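Local structure of PT26-6P (Thermococcus sp., 2WB7) at residues 82-87 and 172-177; 300-305 and 361-366; 349-354 and 498-503. The protein is of unknown function but is encoded by a mobile extrachromosomal element of Euryarchaea and carries two immunoglobulin-like domains and a helical domain. One frame throughout, in Å; residues are numbered along the deposited sequence.

Contact 1: 82-87 and 172-177; sequences FNKVHI and YQEAWK
An antiparallel strand pairing, loosening into a turn and dressed with aromatic side chains, joins the start of strand 85-96 to the late part of strand 163-178 at the surface of the first immunoglobulin-like domain. The backbone bonds Glu174 N to Lys84 O and His86 N to Tyr172 O (each 2.9 Å) set the register, with Val85 and Gln173 a non-hydrogen-bonded pair between them. On the face bearing His86 and Tyr172 the two rings form an offset stack, centroids 4.4 Å apart and planes at 17°; His86 CB sits over the centre of the phenol ring. A chi1 of 64° lets Tyr172 lay its ring against one face of the imidazole. Beyond the stack, His86 NE2 donates in its ring plane to Glu174 OE1 (2.7 Å), and Trp176 NE1 donates a hydrogen bond to Glu174 OE2 (2.9 Å) from above the carboxylate plane. Glutamate suits this place because each of its oxygens takes an N-H, which fixes the carboxylate's rotation. In this antiparallel sheet the chain enters the pairing through an inverse gamma turn centred on Asn83, whose carbonyl O is gripped by Gln173 NE2 (3.1 Å). Phe82 CB lies over the five-membered ring of Trp176, 3.6 Å from its centroid, a CH-pi contact; its own ring is slid away from the indole and joins His193, Tyr195 and Trp200 in an aromatic cluster.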
loop_
_atom_site.group_PDB
_atom_site.type_symbol
_atom_site.label_atom_id
_atom_site.label_comp_id
_atom_site.label_asym_id
_atom_site.label_seq_id
_atom_site.Cartn_x
_atom_site.Cartn_y
_atom_site.Cartn_z
ATOM N N PHE A 82 -4.957 2.252 53.912
ATOM C CA PHE A 82 -5.090 3.689 53.686
ATOM C C PHE A 82 -3.846 4.229 53.021
ATOM O O PHE A 82 -3.779 5.409 52.666
ATOM C CB PHE A 82 -5.299 4.418 55.018
ATOM C CG PHE A 82 -6.154 3.657 55.987
ATOM C CD1 PHE A 82 -5.666 2.519 56.618
ATOM C CD2 PHE A 82 -7.451 4.070 56.259
ATOM C CE1 PHE A 82 -6.459 1.808 57.500
ATOM C CE2 PHE A 82 -8.247 3.365 57.140
ATOM C CZ PHE A 82 -7.752 2.229 57.760
ATOM N N ASN A 83 -2.852 3.359 52.873
ATOM C CA ASN A 83 -1.590 3.743 52.261
ATOM C C ASN A 83 -1.714 3.970 50.760
ATOM O O ASN A 83 -0.961 3.417 49.962
ATOM C CB ASN A 83 -0.515 2.708 52.577
ATOM C CG ASN A 83 0.048 2.882 53.962
ATOM O OD1 ASN A 83 0.880 2.104 54.404
ATOM N ND2 ASN A 83 -0.413 3.914 54.662
ATOM N N LYS A 84 -2.672 4.813 50.399
ATOM C CA LYS A 84 -3.022 5.042 49.007
ATOM C C LYS A 84 -1.898 5.650 48.168
ATOM O O LYS A 84 -1.165 6.538 48.614
ATOM C CB LYS A 84 -4.273 5.911 48.923
ATOM C CG LYS A 84 -5.522 5.184 49.381
ATOM C CD LYS A 84 -6.692 6.142 49.489
ATOM C CE LYS A 84 -7.984 5.408 49.819
ATOM N NZ LYS A 84 -9.156 6.340 49.857
ATOM N N VAL A 85 -1.784 5.146 46.941
ATOM C CA VAL A 85 -0.858 5.667 45.955
ATOM C C VAL A 85 -1.556 6.741 45.125
ATOM O O VAL A 85 -2.610 6.493 44.558
ATOM C CB VAL A 85 -0.378 4.547 45.029
ATOM C CG1 VAL A 85 0.396 5.128 43.882
ATOM C CG2 VAL A 85 0.472 3.559 45.805
ATOM N N HIS A 86 -0.983 7.941 45.088
ATOM C CA HIS A 86 -1.515 9.038 44.270
ATOM C C HIS A 86 -0.671 9.197 43.015
ATOM O O HIS A 86 0.562 9.211 43.098
ATOM C CB HIS A 86 -1.468 10.359 45.036
ATOM C CG HIS A 86 -2.417 10.433 46.187
ATOM N ND1 HIS A 86 -3.517 11.264 46.187
ATOM C CD2 HIS A 86 -2.425 9.797 47.381
ATOM C CE1 HIS A 86 -4.169 11.126 47.326
ATOM N NE2 HIS A 86 -3.526 10.245 48.070
ATOM N N ILE A 87 -1.311 9.330 41.856
ATOM C CA ILE A 87 -0.549 9.576 40.630
ATOM C C ILE A 87 -0.741 11.023 40.206
ATOM O O ILE A 87 -1.864 11.458 39.943
ATOM C CB ILE A 87 -0.940 8.608 39.512
ATOM C CG1 ILE A 87 -0.991 7.188 40.053
ATOM C CG2 ILE A 87 0.069 8.665 38.398
ATOM C CD1 ILE A 87 -1.407 6.186 39.016
ATOM N N TYR A 172 2.919 10.296 44.903
ATOM C CA TYR A 172 3.359 9.936 46.245
ATOM C C TYR A 172 2.479 8.903 46.928
ATOM O O TYR A 172 1.265 8.860 46.706
ATOM C CB TYR A 172 3.395 11.179 47.114
ATOM C CG TYR A 172 2.028 11.791 47.325
ATOM C CD1 TYR A 172 1.180 11.320 48.318
ATOM C CD2 TYR A 172 1.592 12.840 46.533
ATOM C CE1 TYR A 172 -0.060 11.881 48.519
ATOM C CE2 TYR A 172 0.352 13.409 46.727
ATOM C CZ TYR A 172 -0.470 12.930 47.722
ATOM O OH TYR A 172 -1.714 13.493 47.918
ATOM N N GLN A 173 3.092 8.085 47.782
ATOM C CA GLN A 173 2.334 7.145 48.596
ATOM C C GLN A 173 2.103 7.674 50.006
ATOM O O GLN A 173 3.008 8.246 50.627
ATOM C CB GLN A 173 3.019 5.786 48.672
ATOM C CG GLN A 173 2.114 4.726 49.252
ATOM C CD GLN A 173 2.693 3.344 49.124
ATOM O OE1 GLN A 173 3.854 3.182 48.743
ATOM N NE2 GLN A 173 1.891 2.326 49.452
ATOM N N GLU A 174 0.885 7.474 50.507
ATOM C CA GLU A 174 0.561 7.827 51.875
ATOM C C GLU A 174 1.097 6.771 52.838
ATOM O O GLU A 174 1.021 5.567 52.562
ATOM C CB GLU A 174 -0.944 7.953 52.045
ATOM C CG GLU A 174 -1.572 9.104 51.275
ATOM C CD GLU A 174 -3.075 9.219 51.530
ATOM O OE1 GLU A 174 -3.856 9.232 50.553
ATOM O OE2 GLU A 174 -3.480 9.283 52.712
ATOM N N ALA A 175 1.650 7.235 53.959
ATOM C CA ALA A 175 2.084 6.360 55.044
ATOM C C ALA A 175 1.192 6.617 56.257
ATOM O O ALA A 175 1.046 7.757 56.683
ATOM C CB ALA A 175 3.545 6.635 55.384
ATOM N N TRP A 176 0.590 5.564 56.799
ATOM C CA TRP A 176 -0.286 5.687 57.965
ATOM C C TRP A 176 0.222 4.816 59.117
ATOM O O TRP A 176 0.658 3.689 58.889
ATOM C CB TRP A 176 -1.725 5.293 57.602
ATOM C CG TRP A 176 -2.441 6.290 56.718
ATOM C CD1 TRP A 176 -2.104 6.637 55.441
ATOM C CD2 TRP A 176 -3.617 7.060 57.044
ATOM N NE1 TRP A 176 -2.993 7.572 54.951
ATOM C CE2 TRP A 176 -3.931 7.848 55.912
ATOM C CE3 TRP A 176 -4.432 7.161 58.181
ATOM C CZ2 TRP A 176 -5.019 8.730 55.889
ATOM C CZ3 TRP A 176 -5.516 8.040 58.153
ATOM C CH2 TRP A 176 -5.796 8.810 57.013
ATOM N N LYS A 177 0.164 5.342 60.345
ATOM C CA LYS A 177 0.504 4.573 61.555
ATOM C C LYS A 177 -0.669 4.595 62.525
ATOM O O LYS A 177 -1.522 5.487 62.452
ATOM C CB LYS A 177 1.719 5.170 62.267
ATOM C CG LYS A 177 2.691 5.916 61.366
ATOM C CD LYS A 177 3.508 4.973 60.475
ATOM C CE LYS A 177 4.399 5.747 59.497
ATOM N NZ LYS A 177 5.362 4.837 58.791
#

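Contact 2: 300-305 and 361-366; sequences PKISDE and AYVERD
Ser303 and Tyr362 form a hydrogen-bonded pair where the segment 300-305, on strand 301-314, runs antiparallel to strand 350-364: Ser303 N gives to Tyr362 O (3.1 Å) and Tyr362 N to Ser303 O (3.2 Å), while Glu364 N reaches Lys301 O at 2.9 Å, nearly straight. Between them the Ile302 CA hydrogen leans on Tyr362 O, a CA-H...O contact of 3.1 Å. Apolar contacts occupy the face bearing Ile302 and Val363. Pro300 and Val363 run alongside each other in the same direction, Pro300 CB 3.4 Å from Val363 CG1; Ile302 CG2 meets Ala361 CB at 4.0 Å, alanine's single methyl packing against the branched chain. Beta-branched residues suit such a buried strand face. Charge is kept to the other face: with chi1 at 63° and further bends at chi3 and chi4, Lys301 passes its methylenes across Glu364 CB and brings its NZ to Glu364 OE1, a salt bridge of 3.3 Å whose hydrogen bond is weak. The second carboxylate oxygen, OE2, pairs with Lys370, so two lysines flank this acid. Both strands belong to the antiparallel sheet of the second immunoglobulin-like domain, where 301-314 is flanked by 319-331 and 350-364 by 370-379; Phe295 packs against Pro300, Ile302 and Val363, and Pro300 also touches Val127 on strand 120-129.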
loop_
_atom_site.group_PDB
_atom_site.type_symbol
_atom_site.label_atom_id
_atom_site.label_comp_id
_atom_site.label_asym_id
_atom_site.label_seq_id
_atom_site.Cartn_x
_atom_site.Cartn_y
_atom_site.Cartn_z
ATOM N N PRO A 300 -9.346 8.558 17.702
ATOM C CA PRO A 300 -9.042 9.897 17.222
ATOM C C PRO A 300 -9.812 10.193 15.942
ATOM O O PRO A 300 -10.095 9.274 15.178
ATOM C CB PRO A 300 -7.546 9.825 16.909
ATOM C CG PRO A 300 -7.130 8.406 17.190
ATOM C CD PRO A 300 -8.336 7.584 17.268
ATOM N N LYS A 301 -10.153 11.458 15.711
ATOM C CA LYS A 301 -10.683 11.872 14.417
ATOM C C LYS A 301 -9.500 11.914 13.461
ATOM O O LYS A 301 -8.365 12.098 13.881
ATOM C CB LYS A 301 -11.299 13.271 14.499
ATOM C CG LYS A 301 -10.243 14.320 14.865
ATOM C CD LYS A 301 -10.586 15.779 14.468
ATOM C CE LYS A 301 -9.287 16.570 14.111
ATOM N NZ LYS A 301 -9.357 18.029 14.462
ATOM N N ILE A 302 -9.763 11.747 12.174
ATOM C CA ILE A 302 -8.725 11.889 11.147
ATOM C C ILE A 302 -9.239 12.827 10.043
ATOM O O ILE A 302 -10.385 12.685 9.635
ATOM C CB ILE A 302 -8.424 10.519 10.533
ATOM C CG1 ILE A 302 -8.114 9.506 11.639
ATOM C CG2 ILE A 302 -7.301 10.611 9.519
ATOM C CD1 ILE A 302 -7.901 8.103 11.109
ATOM N N SER A 303 -8.422 13.758 9.545
ATOM C CA SER A 303 -8.918 14.675 8.506
ATOM C C SER A 303 -7.926 15.260 7.504
ATOM O O SER A 303 -6.854 15.700 7.900
ATOM C CB SER A 303 -9.632 15.827 9.185
ATOM O OG SER A 303 -9.027 16.061 10.427
ATOM N N ASP A 304 -8.268 15.149 6.207
ATOM C CA ASP A 304 -7.999 16.176 5.162
ATOM C C ASP A 304 -7.600 16.041 3.638
ATOM O O ASP A 304 -8.477 15.985 2.768
ATOM C CB ASP A 304 -7.292 17.366 5.735
ATOM C CG ASP A 304 -7.858 18.611 5.184
ATOM O OD1 ASP A 304 -9.079 18.535 4.894
ATOM O OD2 ASP A 304 -7.120 19.614 5.019
ATOM N N GLU A 305 -6.308 16.109 3.295
ATOM C CA GLU A 305 -5.912 16.628 1.940
ATOM C C GLU A 305 -5.173 15.696 0.967
ATOM O O GLU A 305 -4.239 15.009 1.360
ATOM C CB GLU A 305 -5.089 17.895 2.108
ATOM C CG GLU A 305 -4.824 18.653 0.846
ATOM C CD GLU A 305 -4.085 19.982 1.133
ATOM O OE1 GLU A 305 -3.420 20.076 2.196
ATOM O OE2 GLU A 305 -4.152 20.927 0.305
ATOM N N ALA A 361 -3.005 13.663 6.145
ATOM C CA ALA A 361 -4.049 13.954 7.133
ATOM C C ALA A 361 -3.500 14.077 8.556
ATOM O O ALA A 361 -2.308 13.892 8.792
ATOM C CB ALA A 361 -5.174 12.926 7.058
ATOM N N TYR A 362 -4.382 14.413 9.489
ATOM C CA TYR A 362 -4.026 14.521 10.889
ATOM C C TYR A 362 -4.849 13.561 11.712
ATOM O O TYR A 362 -6.067 13.468 11.556
ATOM C CB TYR A 362 -4.283 15.932 11.398
ATOM C CG TYR A 362 -3.383 16.971 10.780
ATOM C CD1 TYR A 362 -2.133 17.229 11.312
ATOM C CD2 TYR A 362 -3.784 17.700 9.661
ATOM C CE1 TYR A 362 -1.297 18.180 10.750
ATOM C CE2 TYR A 362 -2.951 18.648 9.095
ATOM C CZ TYR A 362 -1.712 18.882 9.648
ATOM O OH TYR A 362 -0.881 19.818 9.091
ATOM N N VAL A 363 -4.172 12.828 12.574
ATOM C CA VAL A 363 -4.841 12.078 13.609
ATOM C C VAL A 363 -4.883 13.000 14.809
ATOM O O VAL A 363 -3.830 13.423 15.301
ATOM C CB VAL A 363 -4.030 10.846 13.970
ATOM C CG1 VAL A 363 -4.655 10.132 15.150
ATOM C CG2 VAL A 363 -3.901 9.933 12.749
ATOM N N GLU A 364 -6.085 13.349 15.263
ATOM C CA GLU A 364 -6.207 14.214 16.434
ATOM C C GLU A 364 -6.390 13.417 17.714
ATOM O O GLU A 364 -7.450 12.833 17.961
ATOM C CB GLU A 364 -7.343 15.223 16.309
ATOM C CG GLU A 364 -7.072 16.405 17.219
ATOM C CD GLU A 364 -8.293 16.925 17.974
ATOM O OE1 GLU A 364 -9.446 16.780 17.497
ATOM O OE2 GLU A 364 -8.070 17.514 19.059
ATOM N N ARG A 365 -5.334 13.404 18.519
ATOM C CA ARG A 365 -5.300 12.687 19.777
ATOM C C ARG A 365 -6.203 13.359 20.808
ATOM O O ARG A 365 -6.394 14.578 20.787
ATOM C CB ARG A 365 -3.867 12.672 20.281
ATOM C CG ARG A 365 -3.515 11.501 21.121
ATOM C CD ARG A 365 -2.012 11.353 21.143
ATOM N NE ARG A 365 -1.376 12.598 21.553
ATOM C CZ ARG A 365 -0.086 12.713 21.859
ATOM N NH1 ARG A 365 0.716 11.664 21.786
ATOM N NH2 ARG A 365 0.403 13.880 22.235
ATOM N N ASP A 366 -6.760 12.562 21.714
ATOM C CA ASP A 366 -7.716 13.083 22.699
ATOM C C ASP A 366 -7.179 14.294 23.462
ATOM O O ASP A 366 -7.956 15.109 23.920
ATOM C CB ASP A 366 -8.139 11.992 23.682
ATOM C CG ASP A 366 -6.950 11.344 24.374
ATOM O OD1 ASP A 366 -5.790 11.654 23.989
ATOM O OD2 ASP A 366 -7.173 10.528 25.302
#

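Contact 3: 349-354 and 498-503; sequences GTLDYH and ALNGDL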
loop_
_atom_site.group_PDB
_atom_site.type_symbol
_atom_site.label_atom_id
_atom_site.label_comp_id
_atom_site.label_asym_id
_atom_site.label_seq_id
_atom_site.Cartn_x
_atom_site.Cartn_y
_atom_site.Cartn_z
ATOM N N GLY A 349 10.041 12.302 -27.006
ATOM C CA GLY A 349 10.766 12.306 -25.734
ATOM C C GLY A 349 9.971 11.627 -24.633
ATOM O O GLY A 349 10.541 11.093 -23.678
ATOM N N THR A 350 8.647 11.637 -24.773
ATOM C CA THR A 350 7.776 10.947 -23.837
ATOM C C THR A 350 8.059 9.448 -23.828
ATOM O O THR A 350 8.034 8.799 -24.875
ATOM C CB THR A 350 6.302 11.203 -24.196
ATOM O OG1 THR A 350 6.014 12.602 -24.041
ATOM C CG2 THR A 350 5.379 10.381 -23.314
ATOM N N LEU A 351 8.334 8.898 -22.649
ATOM C CA LEU A 351 8.553 7.456 -22.512
ATOM C C LEU A 351 7.280 6.719 -22.090
ATOM O O LEU A 351 6.857 5.760 -22.735
ATOM C CB LEU A 351 9.644 7.175 -21.479
ATOM C CG LEU A 351 9.954 5.682 -21.282
ATOM C CD1 LEU A 351 10.678 5.128 -22.495
ATOM C CD2 LEU A 351 10.761 5.420 -20.035
ATOM N N ASP A 352 6.690 7.161 -20.981
ATOM C CA ASP A 352 5.460 6.582 -20.479
ATOM C C ASP A 352 4.925 7.467 -19.369
ATOM O O ASP A 352 5.455 8.547 -19.134
ATOM C CB ASP A 352 5.711 5.169 -19.956
ATOM C CG ASP A 352 6.648 5.134 -18.735
ATOM O OD1 ASP A 352 7.528 4.249 -18.683
ATOM O OD2 ASP A 352 6.499 5.966 -17.812
ATOM N N TYR A 353 3.879 7.006 -18.693
ATOM C CA TYR A 353 3.312 7.724 -17.566
ATOM C C TYR A 353 3.151 6.798 -16.353
ATOM O O TYR A 353 2.961 5.591 -16.501
ATOM C CB TYR A 353 1.933 8.265 -17.926
ATOM C CG TYR A 353 1.902 9.428 -18.881
ATOM C CD1 TYR A 353 2.193 9.262 -20.229
ATOM C CD2 TYR A 353 1.527 10.682 -18.443
ATOM C CE1 TYR A 353 2.136 10.334 -21.104
ATOM C CE2 TYR A 353 1.469 11.749 -19.301
ATOM C CZ TYR A 353 1.780 11.572 -20.627
ATOM O OH TYR A 353 1.714 12.649 -21.463
ATOM N N HIS A 354 3.212 7.387 -15.160
ATOM C CA HIS A 354 2.925 6.694 -13.914
ATOM C C HIS A 354 1.732 7.375 -13.250
ATOM O O HIS A 354 1.499 8.579 -13.437
ATOM C CB HIS A 354 4.123 6.777 -12.972
ATOM C CG HIS A 354 5.261 5.876 -13.341
ATOM N ND1 HIS A 354 5.837 4.997 -12.443
ATOM C CD2 HIS A 354 5.935 5.723 -14.506
ATOM C CE1 HIS A 354 6.811 4.333 -13.042
ATOM N NE2 HIS A 354 6.896 4.760 -14.292
ATOM N N ALA A 498 13.299 -0.105 -19.934
ATOM C CA ALA A 498 14.555 -0.381 -19.241
ATOM C C ALA A 498 15.664 0.533 -19.765
ATOM O O ALA A 498 16.309 1.238 -18.999
ATOM C CB ALA A 498 14.939 -1.826 -19.385
ATOM N N LEU A 499 15.861 0.548 -21.076
ATOM C CA LEU A 499 16.866 1.408 -21.699
ATOM C C LEU A 499 16.749 2.908 -21.432
ATOM O O LEU A 499 17.732 3.618 -21.575
ATOM C CB LEU A 499 16.861 1.210 -23.209
ATOM C CG LEU A 499 17.441 -0.096 -23.725
ATOM C CD1 LEU A 499 17.167 -0.186 -25.223
ATOM C CD2 LEU A 499 18.944 -0.178 -23.400
ATOM N N ASN A 500 15.566 3.410 -21.087
ATOM C CA ASN A 500 15.412 4.858 -20.917
ATOM C C ASN A 500 15.072 5.347 -19.530
ATOM O O ASN A 500 14.519 6.436 -19.382
ATOM C CB ASN A 500 14.395 5.426 -21.888
ATOM C CG ASN A 500 14.794 5.204 -23.309
ATOM O OD1 ASN A 500 14.818 4.065 -23.770
ATOM N ND2 ASN A 500 15.136 6.287 -24.017
ATOM N N GLY A 501 15.402 4.560 -18.516
ATOM C CA GLY A 501 15.309 5.051 -17.154
ATOM C C GLY A 501 14.012 4.768 -16.425
ATOM O O GLY A 501 13.692 5.440 -15.446
ATOM N N ASP A 502 13.262 3.772 -16.873
ATOM C CA ASP A 502 12.104 3.347 -16.119
ATOM C C ASP A 502 12.100 1.850 -15.969
ATOM O O ASP A 502 11.286 1.159 -16.568
ATOM C CB ASP A 502 10.823 3.801 -16.799
ATOM C CG ASP A 502 9.612 3.640 -15.912
ATOM O OD1 ASP A 502 9.762 3.032 -14.832
ATOM O OD2 ASP A 502 8.513 4.112 -16.300
ATOM N N LEU A 503 13.007 1.347 -15.152
ATOM C CA LEU A 503 13.133 -0.085 -14.968
ATOM C C LEU A 503 11.968 -0.665 -14.164
ATOM O O LEU A 503 11.632 -1.849 -14.301
ATOM C CB LEU A 503 14.468 -0.390 -14.303
ATOM C CG LEU A 503 14.748 -1.849 -13.975
ATOM C CD1 LEU A 503 14.497 -2.811 -15.182
ATOM C CD2 LEU A 503 16.185 -1.956 -13.422
#
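His354 and Asp502 approach from opposite directions and meet edge-on: His354 NE2 donates to Asp502 OD2 (2.7 Å, N-H...O 169°), the oxygen lying in the ring plane and being met on the syn side of the carboxylate. Asp502 stretches out to it because its CG stands anti to the backbone N (chi1 -168°). Asp352 comes to the same oxygen from another direction, its carboxylate plane turned 63° from that of Asp502. Its OD1 lies 2.6 Å from Asp502 OD2; if the modelled distance is right, one of the acids may be protonated, as burial would favour. Such a histidine suits a buried spot between acids: its other nitrogen, ND1, is hydrogen-bonded to Glu378 OE2, and bonds at both nitrogens fix the rotation of the ring. The His354-Asp502 bond joins two domains. Leu351 and Asp352 together face Val313 in a classic beta bulge at the start of strand 350-364 of the second immunoglobulin-like domain, which turns both side chains toward the helical domain. There Asp502 is the N-cap of helix 503-523, its OD1 accepting from Gln505 N, so one short side chain caps the helix through one oxygen and meets the strand through the other. Beside this polar group Leu351 packs on the interhelical turn, laying CD2 against Asp502 CB (3.6 Å) and CD1 against Asn500 CB (3.8 Å); Arg496 in turn binds the carbonyl O of Leu351.

In the fold
Contact 1 lies at the surface, its centre about 51 Å from the centre of the chain, contact 2 is partly buried, and contact 3 is buried. The first two are antiparallel strand pairings in different immunoglobulin-like domains, contact 1 enriched in aromatic rings and contact 2 with an apolar face and a polar one that holds a salt bridge. Contact 3 joins a strand to an interhelical turn and relies on side chains rather than backbone bonds. Contacts 2 and 3 share strand 350-364, using its two ends with their centres about 37 Å apart. A histidine-carboxylate bond recurs in contacts 1 and 3, within one sheet in the former and between domains in the latter.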